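Local coordinates for protein NADP-dependent glyceraldehyde-3-phosphate dehydrogenase (Bacillus halodurans, PDB 3PRL) that probably oxidises glyceraldehyde 3-phosphate to 3-phosphoglycerate with NADP+, without forming an acyl phosphate, at residues L153-A158 against T182-P187. Numbering follows the deposited sequence.
Sequences LGVVLA and TVVFKP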
ATOM      1  N   LEU D 153      -7.749   0.882 -19.990  1.00 21.74           N
ATOM      2  CA  LEU D 153      -7.835  -0.204 -20.962  1.00 21.70           C
ATOM      3  C   LEU D 153      -8.279   0.304 -22.354  1.00 22.13           C
ATOM      4  O   LEU D 153      -7.844  -0.243 -23.371  1.00 22.10           O
ATOM      5  CB  LEU D 153      -8.774  -1.321 -20.457  1.00 21.54           C
ATOM      6  CG  LEU D 153      -8.538  -1.989 -19.095  1.00 18.83           C
ATOM      7  CD1 LEU D 153      -9.853  -2.534 -18.538  1.00 20.86           C
ATOM      8  CD2 LEU D 153      -7.484  -3.120 -19.161  1.00 20.96           C
ATOM      9  N   GLY D 154      -9.114   1.351 -22.400  1.00 21.98           N
ATOM     10  CA  GLY D 154      -9.677   1.841 -23.675  1.00 22.92           C
ATOM     11  C   GLY D 154     -11.129   2.330 -23.638  1.00 23.70           C
ATOM     12  O   GLY D 154     -11.449   3.294 -22.959  1.00 23.51           O
ATOM     13  N   VAL D 155     -11.995   1.683 -24.412  1.00 24.29           N
ATOM     14  CA  VAL D 155     -13.428   1.961 -24.376  1.00 24.93           C
ATOM     15  C   VAL D 155     -14.115   0.921 -23.502  1.00 23.75           C
ATOM     16  O   VAL D 155     -13.980  -0.289 -23.740  1.00 24.31           O
ATOM     17  CB  VAL D 155     -14.057   1.968 -25.807  1.00 26.06           C
ATOM     18  CG1 VAL D 155     -15.543   2.252 -25.734  1.00 28.33           C
ATOM     19  CG2 VAL D 155     -13.390   3.015 -26.686  1.00 28.73           C
ATOM     20  N   VAL D 156     -14.837   1.389 -22.488  1.00 22.37           N
ATOM     21  CA  VAL D 156     -15.515   0.510 -21.523  1.00 21.33           C
ATOM     22  C   VAL D 156     -16.998   0.471 -21.804  1.00 21.48           C
ATOM     23  O   VAL D 156     -17.637   1.519 -21.950  1.00 21.61           O
ATOM     24  CB  VAL D 156     -15.232   0.941 -20.031  1.00 21.33           C
ATOM     25  CG1 VAL D 156     -16.168   0.269 -19.028  1.00 19.84           C
ATOM     26  CG2 VAL D 156     -13.774   0.637 -19.654  1.00 20.00           C
ATOM     27  N   LEU D 157     -17.543  -0.743 -21.898  1.00 21.39           N
ATOM     28  CA  LEU D 157     -18.982  -0.920 -22.064  1.00 21.89           C
ATOM     29  C   LEU D 157     -19.614  -1.104 -20.703  1.00 21.76           C
ATOM     30  O   LEU D 157     -19.284  -2.050 -19.982  1.00 21.04           O
ATOM     31  CB  LEU D 157     -19.305  -2.116 -22.975  1.00 21.89           C
ATOM     32  CG  LEU D 157     -20.822  -2.360 -23.142  1.00 21.79           C
ATOM     33  CD1 LEU D 157     -21.426  -1.380 -24.128  1.00 22.71           C
ATOM     34  CD2 LEU D 157     -21.124  -3.784 -23.551  1.00 22.35           C
ATOM     35  N   ALA D 158     -20.481  -0.159 -20.351  1.00 22.53           N
ATOM     36  CA  ALA D 158     -21.200  -0.155 -19.087  1.00 22.54           C
ATOM     37  C   ALA D 158     -22.654  -0.439 -19.380  1.00 23.72           C
ATOM     38  O   ALA D 158     -23.303   0.295 -20.152  1.00 24.65           O
ATOM     39  CB  ALA D 158     -21.068   1.194 -18.391  1.00 22.10           C
ATOM     40  N   THR D 182     -12.819   5.654 -22.104  1.00 23.35           N
ATOM     41  CA  THR D 182     -14.075   6.248 -22.560  1.00 23.56           C
ATOM     42  C   THR D 182     -15.215   5.234 -22.373  1.00 23.52           C
ATOM     43  O   THR D 182     -14.967   4.062 -22.075  1.00 23.19           O
ATOM     44  CB  THR D 182     -13.977   6.813 -23.993  1.00 24.00           C
ATOM     45  OG1 THR D 182     -13.577   5.779 -24.904  1.00 23.09           O
ATOM     46  CG2 THR D 182     -12.956   7.940 -24.033  1.00 23.27           C
ATOM     47  N   VAL D 183     -16.458   5.697 -22.504  1.00 23.64           N
ATOM     48  CA  VAL D 183     -17.603   4.852 -22.200  1.00 22.68           C
ATOM     49  C   VAL D 183     -18.627   4.763 -23.324  1.00 23.39           C
ATOM     50  O   VAL D 183     -19.060   5.770 -23.912  1.00 24.86           O
ATOM     51  CB  VAL D 183     -18.288   5.233 -20.860  1.00 22.09           C
ATOM     52  CG1 VAL D 183     -19.543   4.424 -20.655  1.00 19.32           C
ATOM     53  CG2 VAL D 183     -17.357   5.014 -19.671  1.00 18.75           C
ATOM     54  N   VAL D 184     -18.998   3.526 -23.628  1.00 22.79           N
ATOM     55  CA  VAL D 184     -20.256   3.257 -24.306  1.00 22.67           C
ATOM     56  C   VAL D 184     -21.243   2.814 -23.228  1.00 21.88           C
ATOM     57  O   VAL D 184     -21.030   1.794 -22.568  1.00 21.22           O
ATOM     58  CB  VAL D 184     -20.084   2.219 -25.426  1.00 22.49           C
ATOM     59  CG1 VAL D 184     -21.424   1.868 -26.041  1.00 22.01           C
ATOM     60  CG2 VAL D 184     -19.181   2.787 -26.482  1.00 22.04           C
ATOM     61  N   PHE D 185     -22.271   3.637 -23.012  1.00 21.57           N
ATOM     62  CA  PHE D 185     -23.277   3.432 -21.968  1.00 21.43           C
ATOM     63  C   PHE D 185     -24.589   2.872 -22.533  1.00 23.16           C
ATOM     64  O   PHE D 185     -25.251   3.520 -23.356  1.00 23.73           O
ATOM     65  CB  PHE D 185     -23.563   4.749 -21.234  1.00 20.43           C
ATOM     66  CG  PHE D 185     -24.647   4.650 -20.153  1.00 19.07           C
ATOM     67  CD1 PHE D 185     -24.736   3.525 -19.319  1.00 19.74           C
ATOM     68  CD2 PHE D 185     -25.561   5.693 -19.961  1.00 20.58           C
ATOM     69  CE1 PHE D 185     -25.717   3.413 -18.340  1.00 18.51           C
ATOM     70  CE2 PHE D 185     -26.544   5.602 -18.961  1.00 19.37           C
ATOM     71  CZ  PHE D 185     -26.624   4.460 -18.149  1.00 20.00           C
ATOM     72  N   LYS D 186     -24.956   1.676 -22.080  1.00 23.98           N
ATOM     73  CA  LYS D 186     -26.267   1.073 -22.421  1.00 25.23           C
ATOM     74  C   LYS D 186     -27.139   0.867 -21.184  1.00 23.75           C
ATOM     75  O   LYS D 186     -26.955  -0.120 -20.475  1.00 22.36           O
ATOM     76  CB  LYS D 186     -26.091  -0.258 -23.183  1.00 26.58           C
ATOM     77  CG  LYS D 186     -27.421  -0.987 -23.590  1.00 30.02           C
ATOM     78  CD  LYS D 186     -28.512  -0.011 -24.066  1.00 27.90           C
ATOM     79  CE  LYS D 186     -29.930  -0.532 -23.838  1.00 30.88           C
ATOM     80  NZ  LYS D 186     -30.899   0.597 -23.607  1.00 28.66           N
ATOM     81  N   PRO D 187     -28.105   1.789 -20.926  1.00 23.67           N
ATOM     82  CA  PRO D 187     -29.000   1.592 -19.770  1.00 23.73           C
ATOM     83  C   PRO D 187     -29.975   0.450 -19.991  1.00 24.68           C
ATOM     84  O   PRO D 187     -30.236   0.101 -21.124  1.00 25.85           O
ATOM     85  CB  PRO D 187     -29.794   2.910 -19.701  1.00 23.51           C
ATOM     86  CG  PRO D 187     -29.677   3.515 -21.045  1.00 25.75           C
ATOM     87  CD  PRO D 187     -28.359   3.074 -21.606  1.00 23.76           C
TER
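V184 lies between V155 and L157 on one face of this parallel strand pair. Its CG2 meets V155 CG1 at 3.8 Å and its CG1 meets L157 CD1 at the same distance, each pair of side chains crossing at a slant. With CG1 of V184 anti to the backbone N (chi1 175°), the two methyls are spread so that each serves one neighbour. On the same face V155 CG2 presses against T182 OG1 at 3.3 Å, a hydroxyl whose hydrogen bond goes to A58 O. The other face is sparser: A158 CB stands 4.2 Å from V183 CG1, and the F185 ring brings its CD1 edge to A158 O; within its own segment, P187 CD lies over one face of that ring. Five backbone bonds stitch the strands, from T182 N to G154 O through to K186 N to A158 O, the last nearly straight (171°). Strand 144-159, helix 167-178 and strand 182-186 form a beta-alpha-beta crossover of the Rossmann-type coenzyme domain. K186 is an NADP+-binding residue, although no coenzyme is bound to this chain. Helix 167-178 packs on A158, V183 and F185; helix 192-204 also covers F185. Strand 234-238 flanks 153-158, and strand 212-214 continues the sheet beyond 182-187.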